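Local coordinates for protein glucose-6-phosphate isomerase (Chlamydia trachomatis D/UW-3/CX, PDB 6OTU) that catalyses the reversible isomerization of glucose-6-phosphate to fructose-6-phosphate, at residues Ile155-Ser160 against Thr215-Ala220. Sequence-based numbering, arbitrary orientation.
Sequences IGIGGS and TLEPAA. With G6Q (glucose-6-phosphate), chain E.
T215 OG1 has three polar partners: it lies 2.5 Å from O3P of the bound glucose-6-phosphate as hydrogen-bond donor, and it also pairs with NZ of the active-site residue K501 and, weakly, with S212 OG. Across the phosphate, S160 OG donates to O1P at 2.7 Å. This is the sugar-phosphate site of an SIS (sugar isomerase) domain, at the carboxyl edge of a parallel sheet: residues 155-160 leave strand 151-155 as a glycine-rich turn, while T215 occupies the N-cap position of helix 216-231. The phosphate therefore lies near the amino end of this helix, whose dipole probably favours the negative charge; S210 OG and the backbone N atoms of K211 and S212 add further bonds. The turn is closed by the S160 N to I157 O bond and carries G159 N to the sugar, where it donates to O3 of glucose-6-phosphate at 2.9 Å and only weakly to O4. G158, at a positive phi of 63°, brings its CA to 3.4 Å from the same O3.

No hydrogen bond joins the two segments directly; they meet through apolar surfaces beside the ligand. I155 CG2, anti to its own amide nitrogen, reaches P218 CA at 3.7 Å, and G156 passes the proline ring on its CG side. I157 divides its branches: CG2 faces the ligand C6 and T215 CG2, whereas CG1, anti to the backbone N at chi1 -165°, sends CD1 obliquely across the E217 side chain. The E217 chain bends at chi2 (93°), and its carboxylate is tied through OE1 to NE2 of H386 and OG1 of T382, both of the second subunit, H386 being an active-site residue. I157 CD1 packs against this same OE1 at 3.4 Å.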
loop_
_atom_site.group_PDB
_atom_site.type_symbol
_atom_site.label_atom_id
_atom_site.label_comp_id
_atom_site.label_asym_id
_atom_site.label_seq_id
_atom_site.Cartn_x
_atom_site.Cartn_y
_atom_site.Cartn_z
ATOM N N ILE A 155 -17.807 -5.101 11.009
ATOM C CA ILE A 155 -17.290 -6.431 10.727
ATOM C C ILE A 155 -17.590 -6.733 9.266
ATOM O O ILE A 155 -18.754 -6.748 8.853
ATOM C CB ILE A 155 -17.915 -7.492 11.652
ATOM C CG1 ILE A 155 -17.545 -7.222 13.116
ATOM C CG2 ILE A 155 -17.493 -8.893 11.228
ATOM C CD1 ILE A 155 -18.102 -8.233 14.105
ATOM N N GLY A 156 -16.546 -6.969 8.488
ATOM C CA GLY A 156 -16.692 -7.195 7.061
ATOM C C GLY A 156 -15.330 -7.128 6.412
ATOM O O GLY A 156 -14.361 -6.622 6.988
ATOM N N ILE A 157 -15.261 -7.647 5.190
ATOM C CA ILE A 157 -13.983 -7.790 4.508
ATOM C C ILE A 157 -14.160 -7.423 3.043
ATOM O O ILE A 157 -15.277 -7.407 2.517
ATOM C CB ILE A 157 -13.432 -9.235 4.677
ATOM C CG1 ILE A 157 -11.936 -9.336 4.312
ATOM C CG2 ILE A 157 -14.306 -10.226 3.930
ATOM C CD1 ILE A 157 -11.284 -10.675 4.749
ATOM N N GLY A 158 -13.038 -7.107 2.387
ATOM C CA GLY A 158 -13.085 -6.826 0.956
ATOM C C GLY A 158 -13.933 -5.604 0.651
ATOM O O GLY A 158 -13.794 -4.555 1.285
ATOM N N GLY A 159 -14.846 -5.740 -0.319
ATOM C CA GLY A 159 -15.753 -4.650 -0.650
ATOM C C GLY A 159 -16.611 -4.181 0.513
ATOM O O GLY A 159 -17.070 -3.033 0.519
ATOM N N SER A 160 -16.832 -5.040 1.506
ATOM C CA SER A 160 -17.603 -4.665 2.687
ATOM C C SER A 160 -16.820 -3.836 3.699
ATOM O O SER A 160 -17.429 -3.366 4.666
ATOM C CB SER A 160 -18.175 -5.911 3.384
ATOM O OG SER A 160 -19.129 -6.580 2.564
ATOM N N THR A 215 -19.718 -15.254 4.025
ATOM C CA THR A 215 -18.261 -15.202 3.995
ATOM C C THR A 215 -17.666 -15.619 5.344
ATOM O O THR A 215 -18.147 -15.217 6.405
ATOM C CB THR A 215 -17.806 -13.800 3.619
ATOM O OG1 THR A 215 -18.558 -13.352 2.485
ATOM C CG2 THR A 215 -16.318 -13.797 3.278
ATOM N N LEU A 216 -16.616 -16.444 5.299
ATOM C CA LEU A 216 -16.050 -16.987 6.536
ATOM C C LEU A 216 -15.661 -15.895 7.537
ATOM O O LEU A 216 -15.938 -16.017 8.737
ATOM C CB LEU A 216 -14.835 -17.852 6.215
ATOM C CG LEU A 216 -13.968 -18.226 7.419
ATOM C CD1 LEU A 216 -14.769 -19.079 8.383
ATOM C CD2 LEU A 216 -12.680 -18.936 6.984
ATOM N N GLU A 217 -15.019 -14.809 7.058
ATOM C CA GLU A 217 -14.432 -13.835 7.973
ATOM C C GLU A 217 -15.482 -13.080 8.783
ATOM O O GLU A 217 -15.413 -13.099 10.024
ATOM C CB GLU A 217 -13.506 -12.887 7.206
ATOM C CG GLU A 217 -12.231 -13.524 6.726
ATOM C CD GLU A 217 -12.337 -14.057 5.305
ATOM O OE1 GLU A 217 -11.303 -14.056 4.600
ATOM O OE2 GLU A 217 -13.440 -14.492 4.892
ATOM N N PRO A 218 -16.450 -12.389 8.169
ATOM C CA PRO A 218 -17.516 -11.776 8.987
ATOM C C PRO A 218 -18.191 -12.767 9.922
ATOM O O PRO A 218 -18.531 -12.400 11.054
ATOM C CB PRO A 218 -18.514 -11.249 7.947
ATOM C CG PRO A 218 -17.804 -11.281 6.647
ATOM C CD PRO A 218 -16.725 -12.284 6.725
ATOM N N ALA A 219 -18.395 -14.013 9.475
ATOM C CA ALA A 219 -19.110 -14.980 10.309
ATOM C C ALA A 219 -18.277 -15.390 11.514
ATOM O O ALA A 219 -18.795 -15.476 12.635
ATOM C CB ALA A 219 -19.493 -16.210 9.501
ATOM N N ALA A 220 -16.985 -15.649 11.309
ATOM C CA ALA A 220 -16.142 -15.956 12.455
ATOM C C ALA A 220 -16.017 -14.746 13.367
ATOM O O ALA A 220 -16.048 -14.878 14.594
ATOM C CB ALA A 220 -14.770 -16.445 11.994
HETATM C C1 G6Q E . -16.194 -7.372 -3.978
HETATM C C2 G6Q E . -15.665 -8.797 -3.792
HETATM C C3 G6Q E . -15.206 -9.103 -2.370
HETATM C C4 G6Q E . -16.350 -9.203 -1.354
HETATM C C5 G6Q E . -15.880 -9.848 -0.049
HETATM C C6 G6Q E . -16.932 -9.794 1.033
HETATM O O1 G6Q E . -16.707 -7.070 -5.004
HETATM O O2 G6Q E . -16.639 -9.754 -4.190
HETATM O O3 G6Q E . -14.278 -8.107 -1.936
HETATM O O4 G6Q E . -16.867 -7.906 -1.066
HETATM O O5 G6Q E . -15.495 -11.200 -0.313
HETATM O O6 G6Q E . -18.132 -10.434 0.519
HETATM P P G6Q E . -19.507 -10.349 1.366
HETATM O O1P G6Q E . -19.886 -8.879 1.432
HETATM O O2P G6Q E . -20.496 -11.175 0.553
HETATM O O3P G6Q E . -19.222 -10.942 2.731
#